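Local coordinates for protein anabena Tic22 (Anabaena sp., PDB 4EV1) that belongs to the Tic22-like family and probably acts as a chaperone in protein transport, at residues P211-E214 / S215-Y218; G191-Q194 / T195-K199; G170-G173 / Q174-K178; Q111-K114 / G115-L119. One frame throughout, in Å; residues are numbered along the deposited sequence.

All four contacts are local, made by side chains three to five residues apart on four different helices, and none touches another. Contact 1 is the capped start of helix 213-220 and is mostly polar, with a serine cap and an arginine turned back on the preceding loop. Contacts 2 and 3 lie near helix C-termini: 191-199 is a surface contact whose leucines still pack on helix 4-11, whereas 170-178 buries two leucines and a valine while G173, Q174 and K176 stay exposed. Contact 4 runs through most of helix 110-121, with regular backbone bonds, a buried face against strands 134-139 and 183-188, and a long salt bridge elsewhere on its surface.

Contact 1: residues P211-E214 / S215-Y218; sequences PSPE and SREY. With EDO (1,2-ethanediol), chain G.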
loop_
_atom_site.group_PDB
_atom_site.type_symbol
_atom_site.label_atom_id
_atom_site.label_comp_id
_atom_site.label_asym_id
_atom_site.label_seq_id
_atom_site.Cartn_x
_atom_site.Cartn_y
_atom_site.Cartn_z
ATOM N N PRO A 211 0.563 2.893 -7.871
ATOM C CA PRO A 211 -0.482 1.958 -7.487
ATOM C C PRO A 211 -1.015 1.095 -8.633
ATOM O O PRO A 211 -0.605 1.218 -9.765
ATOM C CB PRO A 211 -1.561 2.870 -6.952
ATOM C CG PRO A 211 -1.400 4.129 -7.764
ATOM C CD PRO A 211 0.056 4.270 -8.024
ATOM N N SER A 212 -1.928 0.200 -8.311
ATOM C CA SER A 212 -2.403 -0.804 -9.241
ATOM C C SER A 212 -3.183 -0.158 -10.389
ATOM O O SER A 212 -3.580 0.997 -10.269
ATOM C CB SER A 212 -3.360 -1.706 -8.501
ATOM O OG SER A 212 -4.553 -0.956 -8.184
ATOM N N PRO A 213 -3.351 -0.871 -11.517
ATOM C CA PRO A 213 -4.093 -0.264 -12.634
ATOM C C PRO A 213 -5.505 0.160 -12.220
ATOM O O PRO A 213 -6.003 1.203 -12.684
ATOM C CB PRO A 213 -4.164 -1.387 -13.687
ATOM C CG PRO A 213 -3.061 -2.282 -13.394
ATOM C CD PRO A 213 -2.773 -2.177 -11.888
ATOM N N GLU A 214 -6.122 -0.646 -11.376
ATOM C CA GLU A 214 -7.469 -0.359 -10.902
ATOM C C GLU A 214 -7.532 0.928 -10.081
ATOM O O GLU A 214 -8.450 1.724 -10.243
ATOM C CB GLU A 214 -8.018 -1.523 -10.093
ATOM C CG GLU A 214 -8.191 -2.822 -10.889
ATOM C CD GLU A 214 -6.882 -3.644 -11.163
ATOM O OE1 GLU A 214 -5.788 -3.379 -10.610
ATOM O OE2 GLU A 214 -6.972 -4.609 -11.965
ATOM N N SER A 215 -6.544 1.133 -9.211
ATOM C CA SER A 215 -6.464 2.365 -8.409
ATOM C C SER A 215 -6.160 3.588 -9.283
ATOM O O SER A 215 -6.647 4.688 -9.021
ATOM C CB SER A 215 -5.425 2.187 -7.287
ATOM O OG SER A 215 -6.004 1.447 -6.220
ATOM N N ARG A 216 -5.288 3.416 -10.280
ATOM C CA ARG A 216 -4.941 4.532 -11.176
ATOM C C ARG A 216 -6.190 4.998 -11.932
ATOM O O ARG A 216 -6.442 6.199 -12.020
ATOM C CB ARG A 216 -3.855 4.126 -12.182
ATOM C CG ARG A 216 -2.485 3.919 -11.530
ATOM C CD ARG A 216 -1.399 3.958 -12.566
ATOM N NE ARG A 216 -1.606 3.027 -13.699
ATOM C CZ ARG A 216 -1.182 1.761 -13.740
ATOM N NH1 ARG A 216 -0.592 1.192 -12.689
ATOM N NH2 ARG A 216 -1.361 1.029 -14.843
ATOM N N GLU A 217 -6.951 4.036 -12.442
ATOM C CA GLU A 217 -8.216 4.266 -13.135
ATOM C C GLU A 217 -9.233 4.935 -12.189
ATOM O O GLU A 217 -9.809 5.948 -12.541
ATOM C CB GLU A 217 -8.778 2.940 -13.651
ATOM C CG GLU A 217 -10.137 3.046 -14.410
ATOM C CD GLU A 217 -10.705 1.686 -14.886
ATOM O OE1 GLU A 217 -10.241 0.613 -14.445
ATOM O OE2 GLU A 217 -11.672 1.699 -15.682
ATOM N N TYR A 218 -9.409 4.392 -10.990
ATOM C CA TYR A 218 -10.316 4.988 -10.013
ATOM C C TYR A 218 -9.970 6.438 -9.706
ATOM O O TYR A 218 -10.859 7.292 -9.638
ATOM C CB TYR A 218 -10.318 4.189 -8.721
ATOM C CG TYR A 218 -11.194 4.777 -7.661
ATOM C CD1 TYR A 218 -12.577 4.725 -7.797
ATOM C CD2 TYR A 218 -10.654 5.411 -6.552
ATOM C CE1 TYR A 218 -13.391 5.266 -6.866
ATOM C CE2 TYR A 218 -11.487 5.976 -5.585
ATOM C CZ TYR A 218 -12.843 5.891 -5.750
ATOM O OH TYR A 218 -13.706 6.445 -4.855
HETATM C C1 EDO G . -6.844 -3.821 -7.412
HETATM O O1 EDO G . -5.791 -4.692 -7.794
HETATM C C2 EDO G . -6.199 -2.450 -7.263
HETATM O O2 EDO G . -5.611 -2.156 -5.984
HETATM O O HOH W 1 -10.916 1.115 -11.097
#
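The flat guanidinium of R216 lies with one face over P213, whose CA sits 3.6 Å above the plane of that R216 group and toward its rim, while P211 O comes to its edge. This is the N-terminal cap of helix 213-220, and R216 folds back over the loop that leads into it. NH1 of R216 donates to P211 O at 2.9 Å; the donor lies in the carbonyl plane, but the N-H is bent, with an N-H...O angle of 133°. The bend at chi3 (-53°) turns the arginine's end toward the proline carbonyl, and its CG packs on P211 CG at 3.9 Å. NH1 also forms a salt bridge with D167 of helix 165-175, so the arginine ties the helix start to a second helix. With R216 replaced by alanine, P211 O would probably lose this donor and D167 its positive mate.

S212 is the N-cap: its OG accepts from S215 N at 3.1 Å, occupying an amide that the first turn cannot satisfy with a helical carbonyl. A serine suits this place because its short hydroxyl bends back over the backbone, and P213 suits the first turn because its missing N-H costs no helical bond. Within that turn, S215 OG is hydrogen-bonded to Y17 OH on strand 15-20, joining the helix to that strand. A 1,2-ethanediol modelled beside S212 and E214 is doubtfully placed. A water donates to E214 O at 2.7 Å, beside the bond that Y218 N makes to that same oxygen.

Contact 2: residues G191-Q194 / T195-K199; sequences GVLQ and TLQDK
G191 and T195 open a run of i to i+4 backbone bonds that carries helix 189-198 through its last turns. L196 N to V192 O is 2.9 Å, and Q197 N to L193 O 2.8 Å. The run weakens at the end, where D198 N makes only a weak bond to Q194 O (N-H...O angle 124°), and K199 leaves helical geometry.

T195 adds a second bond to G191 O. With its hydroxyl beside its own backbone N (chi1 -58°), OG1 donates to G191 O at 3.2 Å, while T195 N reaches that oxygen from the opposite face of the carbonyl plane. Threonine suits the place because a hydroxyl on CB is near enough to reach the carbonyl four residues back.

The apolar side chains take a different face. V192 and L196 lie side by side and point the same way, with V192 CG1 and L196 CD1 4.1 Å apart. L193 and L196 both press on I7 of helix 4-11, where branched aliphatic groups suit an interface between helices. The side chains of L193 and Q197 cross, L193 CG lying 4.1 Å from Q197 CD, and Q197 NE2 is hydrogen-bonded to the hydroxyl of Y89 on helix 85-94.

The chemistry is thus divided by face: L193 and L196 pack on helix 4-11, the Q197 amide bonds to Y89, and Q194 and D198 occupy the exposed side, where polar groups can meet solvent.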
loop_
_atom_site.group_PDB
_atom_site.type_symbol
_atom_site.label_atom_id
_atom_site.label_comp_id
_atom_site.label_asym_id
_atom_site.label_seq_id
_atom_site.Cartn_x
_atom_site.Cartn_y
_atom_site.Cartn_z
ATOM N N GLY A 191 9.833 -2.054 4.232
ATOM C CA GLY A 191 11.272 -1.989 3.951
ATOM C C GLY A 191 11.689 -0.761 3.148
ATOM O O GLY A 191 12.689 -0.115 3.473
ATOM N N VAL A 192 10.939 -0.462 2.093
ATOM C CA VAL A 192 11.128 0.748 1.299
ATOM C C VAL A 192 10.979 1.964 2.215
ATOM O O VAL A 192 11.846 2.834 2.251
ATOM C CB VAL A 192 10.130 0.822 0.151
ATOM C CG1 VAL A 192 10.108 2.223 -0.508
ATOM C CG2 VAL A 192 10.417 -0.257 -0.884
ATOM N N LEU A 193 9.905 2.020 2.991
ATOM C CA LEU A 193 9.699 3.197 3.855
ATOM C C LEU A 193 10.896 3.431 4.831
ATOM O O LEU A 193 11.372 4.565 4.997
ATOM C CB LEU A 193 8.348 3.071 4.588
ATOM C CG LEU A 193 7.978 4.241 5.497
ATOM C CD1 LEU A 193 7.672 5.502 4.673
ATOM C CD2 LEU A 193 6.795 3.847 6.364
ATOM N N GLN A 194 11.406 2.359 5.431
ATOM C CA GLN A 194 12.525 2.486 6.368
ATOM C C GLN A 194 13.791 2.970 5.639
ATOM O O GLN A 194 14.567 3.786 6.177
ATOM C CB GLN A 194 12.726 1.214 7.223
ATOM C CG GLN A 194 13.470 0.074 6.564
ATOM C CD GLN A 194 13.789 -1.092 7.510
ATOM O OE1 GLN A 194 14.182 -0.886 8.676
ATOM N NE2 GLN A 194 13.629 -2.326 7.005
ATOM N N THR A 195 13.974 2.529 4.394
ATOM C CA THR A 195 15.045 3.108 3.550
ATOM C C THR A 195 14.859 4.608 3.325
ATOM O O THR A 195 15.822 5.397 3.470
ATOM C CB THR A 195 15.158 2.430 2.165
ATOM O OG1 THR A 195 15.400 1.029 2.331
ATOM C CG2 THR A 195 16.291 3.099 1.340
ATOM N N LEU A 196 13.648 5.024 2.962
ATOM C CA LEU A 196 13.388 6.461 2.726
ATOM C C LEU A 196 13.555 7.284 4.033
ATOM O O LEU A 196 13.919 8.455 3.987
ATOM C CB LEU A 196 11.995 6.696 2.151
ATOM C CG LEU A 196 11.622 5.996 0.839
ATOM C CD1 LEU A 196 10.156 6.199 0.553
ATOM C CD2 LEU A 196 12.453 6.509 -0.282
ATOM N N GLN A 197 13.280 6.670 5.175
ATOM C CA GLN A 197 13.447 7.338 6.476
ATOM C C GLN A 197 14.941 7.409 6.899
ATOM O O GLN A 197 15.339 8.349 7.586
ATOM C CB GLN A 197 12.635 6.615 7.558
ATOM C CG GLN A 197 11.110 6.721 7.402
ATOM C CD GLN A 197 10.321 5.870 8.397
ATOM O OE1 GLN A 197 10.725 4.774 8.768
ATOM N NE2 GLN A 197 9.164 6.371 8.807
ATOM N N ASP A 198 15.751 6.413 6.488
ATOM C CA ASP A 198 17.110 6.195 7.049
ATOM C C ASP A 198 18.301 6.625 6.184
ATOM O O ASP A 198 19.433 6.663 6.673
ATOM C CB ASP A 198 17.297 4.717 7.449
ATOM C CG ASP A 198 16.346 4.286 8.555
ATOM O OD1 ASP A 198 15.729 5.175 9.183
ATOM O OD2 ASP A 198 16.199 3.063 8.793
ATOM N N LYS A 199 18.079 6.927 4.907
ATOM C CA LYS A 199 19.206 7.247 4.017
ATOM C C LYS A 199 19.258 8.717 3.558
ATOM O O LYS A 199 18.219 9.373 3.444
ATOM C CB LYS A 199 19.218 6.292 2.822
ATOM C CG LYS A 199 19.456 4.858 3.221
ATOM C CD LYS A 199 20.460 4.174 2.301
ATOM C CE LYS A 199 20.856 2.775 2.799
ATOM N NZ LYS A 199 20.944 1.823 1.641
#

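Contact 3: residues G170-G173 / Q174-K178; sequences GLLG and QVKPK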
loop_
_atom_site.group_PDB
_atom_site.type_symbol
_atom_site.label_atom_id
_atom_site.label_comp_id
_atom_site.label_asym_id
_atom_site.label_seq_id
_atom_site.Cartn_x
_atom_site.Cartn_y
_atom_site.Cartn_z
ATOM N N GLY A 170 5.541 -5.444 -17.302
ATOM C CA GLY A 170 5.493 -4.575 -18.470
ATOM C C GLY A 170 6.808 -3.875 -18.722
ATOM O O GLY A 170 7.319 -3.923 -19.835
ATOM N N LEU A 171 7.359 -3.224 -17.693
ATOM C CA LEU A 171 8.670 -2.555 -17.791
ATOM C C LEU A 171 9.815 -3.535 -18.031
ATOM O O LEU A 171 10.692 -3.274 -18.852
ATOM C CB LEU A 171 8.971 -1.744 -16.528
ATOM C CG LEU A 171 10.283 -0.928 -16.502
ATOM C CD1 LEU A 171 10.383 0.087 -17.634
ATOM C CD2 LEU A 171 10.386 -0.212 -15.161
ATOM N N LEU A 172 9.785 -4.675 -17.337
ATOM C CA LEU A 172 10.752 -5.742 -17.587
ATOM C C LEU A 172 10.832 -6.046 -19.090
ATOM O O LEU A 172 11.915 -6.009 -19.681
ATOM C CB LEU A 172 10.385 -7.011 -16.825
ATOM C CG LEU A 172 11.347 -8.180 -17.021
ATOM C CD1 LEU A 172 12.764 -7.715 -16.761
ATOM C CD2 LEU A 172 10.960 -9.341 -16.128
ATOM N N GLY A 173 9.666 -6.298 -19.689
ATOM C CA GLY A 173 9.538 -6.551 -21.132
ATOM C C GLY A 173 10.211 -5.505 -22.012
ATOM O O GLY A 173 10.814 -5.855 -23.024
ATOM N N GLN A 174 10.142 -4.231 -21.621
ATOM C CA GLN A 174 10.789 -3.139 -22.384
ATOM C C GLN A 174 12.312 -3.117 -22.221
ATOM O O GLN A 174 13.021 -2.646 -23.106
ATOM C CB GLN A 174 10.245 -1.766 -21.984
ATOM C CG GLN A 174 8.810 -1.496 -22.416
ATOM C CD GLN A 174 8.199 -0.291 -21.712
ATOM O OE1 GLN A 174 8.751 0.808 -21.738
ATOM N NE2 GLN A 174 7.048 -0.493 -21.082
ATOM N N VAL A 175 12.799 -3.609 -21.088
ATOM C CA VAL A 175 14.227 -3.571 -20.758
ATOM C C VAL A 175 14.957 -4.849 -21.221
ATOM O O VAL A 175 16.160 -4.828 -21.495
ATOM C CB VAL A 175 14.414 -3.379 -19.220
ATOM C CG1 VAL A 175 15.875 -3.520 -18.818
ATOM C CG2 VAL A 175 13.874 -2.044 -18.783
ATOM N N LYS A 176 14.221 -5.951 -21.315
ATOM C CA LYS A 176 14.828 -7.276 -21.449
ATOM C C LYS A 176 15.604 -7.510 -22.761
ATOM O O LYS A 176 16.640 -8.174 -22.734
ATOM C CB LYS A 176 13.787 -8.379 -21.242
ATOM C CG LYS A 176 14.199 -9.459 -20.241
ATOM C CD LYS A 176 13.099 -10.530 -20.152
ATOM C CE LYS A 176 13.628 -11.916 -19.793
ATOM N NZ LYS A 176 13.369 -12.262 -18.366
ATOM N N PRO A 177 15.124 -6.971 -23.899
ATOM C CA PRO A 177 15.902 -7.151 -25.134
ATOM C C PRO A 177 17.379 -6.714 -24.997
ATOM O O PRO A 177 18.302 -7.480 -25.289
ATOM C CB PRO A 177 15.153 -6.267 -26.141
ATOM C CG PRO A 177 13.745 -6.333 -25.705
ATOM C CD PRO A 177 13.811 -6.357 -24.178
ATOM N N LYS A 178 17.588 -5.500 -24.507
ATOM C CA LYS A 178 18.938 -4.954 -24.374
ATOM C C LYS A 178 19.613 -5.406 -23.084
ATOM O O LYS A 178 20.830 -5.316 -22.973
ATOM C CB LYS A 178 18.890 -3.429 -24.449
ATOM C CG LYS A 178 18.269 -2.920 -25.760
ATOM C CD LYS A 178 18.373 -1.398 -25.937
ATOM C CE LYS A 178 17.955 -0.662 -24.685
ATOM N NZ LYS A 178 17.541 0.756 -24.926
#
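Q174, L172 and G173 give up the most surface here, at the C-terminal end of helix 165-175, where regular helical bonding fades. Q174 holds its chain extended beyond CG, and with CG beside its own backbone N (chi1 -70°) the carboxamide runs back along the helix, bringing NE2 of Q174 to 3.7 Å from G170 O. A glutamine suits this exposed side, since its methylenes can lie on the backbone while its polar end can stay at the surface. Its own N makes two weak bonds, to the carbonyls of G170 and L171.

L172 is buried on a different side. Its CD1 lies 4.1 Å from K176 CG, the two side chains crossing, so the lysine's aliphatic part rests on the leucine and its charged end can continue outward. L172 also touches A182 in a loop, as does V175. The neighbouring L171 meets V175 through CD1 and CG2 and presses on P160 and F162 of strand 156-162; branched apolar residues suit this covered side of the helix.

G173 contributes backbone alone, at an exposed position. V175 N is shared between an i to i+4 bond to L171 O at 3.1 Å and an i to i+3 bond to L172 O at 2.9 Å, the latter from above the carbonyl plane. P177 has no N-H to give to the last turn, and instead its ring CD stands 3.3 Å from G173 O.

Contact 4: residues Q111-K114 / G115-L119; sequences QEIK and GAMDL. With EDO (1,2-ethanediol), chain F.
Q111 O receives G115 N at 2.9 Å, with an N-H...O angle of 160°, in the first turns of helix 110-121. The same i to i+4 pattern runs on through A116 N to E112 O and M117 N to I113 O. G115 is buried, and the lack of a side chain suits it, since a CB would stand tightly against Q111 O.

On the apolar side I113 and M117 cross one turn apart, with CG2 of I113 4.0 Å from SD of M117. I113 sends this methyl toward the next turn because CG2 lies opposite the backbone N, beside the carbonyl carbon. I113 also packs on P134 of strand 134-139 and on F130, and the small A116 lies close against P134 and V186, so the helix can sit near both strands. E112 is buried too, yet its carboxylate is satisfied: OE1 accepts from K165 N and OE2 is hydrogen-bonded to S164 OG, which ties this helix to the start of helix 165-175.

The exposed side carries opposite charges. K114 and D118 stand one turn apart and their side chains cross, the lysine extended as far as a bend at chi4 that turns its ammonium along the helix. Substituting alanine for D118 would probably leave the K114 ammonium without its nearby negative mate and set the lysine end free to turn. The salt bridge is long and its hydrogen bond weak, NZ of K114 standing 3.5 Å from OD2 of D118 and 3.6 Å from OD1.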
loop_
_atom_site.group_PDB
_atom_site.type_symbol
_atom_site.label_atom_id
_atom_site.label_comp_id
_atom_site.label_asym_id
_atom_site.label_seq_id
_atom_site.Cartn_x
_atom_site.Cartn_y
_atom_site.Cartn_z
ATOM N N GLN A 111 -3.595 -11.573 -5.651
ATOM C CA GLN A 111 -2.777 -11.826 -6.860
ATOM C C GLN A 111 -1.316 -11.354 -6.669
ATOM O O GLN A 111 -0.375 -11.940 -7.204
ATOM C CB GLN A 111 -3.401 -11.097 -8.061
ATOM C CG GLN A 111 -2.818 -11.493 -9.423
ATOM C CD GLN A 111 -2.979 -12.981 -9.712
ATOM O OE1 GLN A 111 -3.844 -13.651 -9.131
ATOM N NE2 GLN A 111 -2.143 -13.514 -10.600
ATOM N N GLU A 112 -1.125 -10.294 -5.895
ATOM C CA GLU A 112 0.223 -9.731 -5.741
ATOM C C GLU A 112 1.039 -10.494 -4.708
ATOM O O GLU A 112 2.254 -10.603 -4.831
ATOM C CB GLU A 112 0.151 -8.281 -5.320
ATOM C CG GLU A 112 -0.679 -7.427 -6.219
ATOM C CD GLU A 112 -0.301 -7.459 -7.686
ATOM O OE1 GLU A 112 0.823 -7.866 -8.047
ATOM O OE2 GLU A 112 -1.129 -7.011 -8.511
ATOM N N ILE A 113 0.389 -11.025 -3.684
ATOM C CA ILE A 113 1.091 -11.964 -2.807
ATOM C C ILE A 113 1.597 -13.186 -3.610
ATOM O O ILE A 113 2.772 -13.546 -3.527
ATOM C CB ILE A 113 0.206 -12.434 -1.645
ATOM C CG1 ILE A 113 -0.165 -11.253 -0.735
ATOM C CG2 ILE A 113 0.928 -13.530 -0.853
ATOM C CD1 ILE A 113 0.978 -10.737 0.032
ATOM N N LYS A 114 0.711 -13.785 -4.399
ATOM C CA LYS A 114 1.058 -14.959 -5.235
ATOM C C LYS A 114 2.201 -14.609 -6.164
ATOM O O LYS A 114 3.188 -15.347 -6.245
ATOM C CB LYS A 114 -0.138 -15.444 -6.073
ATOM C CG LYS A 114 0.048 -16.879 -6.640
ATOM C CD LYS A 114 -0.910 -17.161 -7.798
ATOM C CE LYS A 114 -0.694 -18.554 -8.384
ATOM N NZ LYS A 114 0.743 -18.989 -8.319
ATOM N N GLY A 115 2.076 -13.464 -6.844
ATOM C CA GLY A 115 3.119 -12.968 -7.735
ATOM C C GLY A 115 4.448 -12.786 -7.054
ATOM O O GLY A 115 5.500 -13.079 -7.650
ATOM N N ALA A 116 4.415 -12.298 -5.801
ATOM C CA ALA A 116 5.626 -12.036 -5.024
ATOM C C ALA A 116 6.372 -13.334 -4.698
ATOM O O ALA A 116 7.585 -13.406 -4.822
ATOM C CB ALA A 116 5.285 -11.319 -3.722
ATOM N N MET A 117 5.639 -14.331 -4.228
ATOM C CA MET A 117 6.219 -15.645 -3.934
ATOM C C MET A 117 6.820 -16.328 -5.178
ATOM O O MET A 117 7.920 -16.876 -5.111
ATOM C CB MET A 117 5.150 -16.520 -3.279
ATOM C CG MET A 117 4.857 -16.095 -1.853
ATOM S SD MET A 117 3.265 -16.737 -1.382
ATOM C CE MET A 117 3.466 -17.160 0.334
ATOM N N ASP A 118 6.115 -16.266 -6.308
ATOM C CA ASP A 118 6.621 -16.791 -7.594
ATOM C C ASP A 118 7.976 -16.177 -7.948
ATOM O O ASP A 118 8.945 -16.885 -8.238
ATOM C CB ASP A 118 5.632 -16.481 -8.727
ATOM C CG ASP A 118 4.325 -17.264 -8.613
ATOM O OD1 ASP A 118 4.276 -18.250 -7.846
ATOM O OD2 ASP A 118 3.342 -16.895 -9.297
ATOM N N LEU A 119 8.046 -14.850 -7.915
ATOM C CA LEU A 119 9.311 -14.145 -8.175
ATOM C C LEU A 119 10.419 -14.514 -7.171
ATOM O O LEU A 119 11.591 -14.638 -7.553
ATOM C CB LEU A 119 9.106 -12.627 -8.239
ATOM C CG LEU A 119 8.433 -12.062 -9.489
ATOM C CD1 LEU A 119 8.005 -10.622 -9.254
ATOM C CD2 LEU A 119 9.366 -12.144 -10.694
HETATM C C1 EDO F . -1.699 -3.945 -5.988
HETATM O O1 EDO F . -2.309 -3.143 -4.989
HETATM C C2 EDO F . -2.661 -4.198 -7.136
HETATM O O2 EDO F . -2.752 -5.509 -7.617
#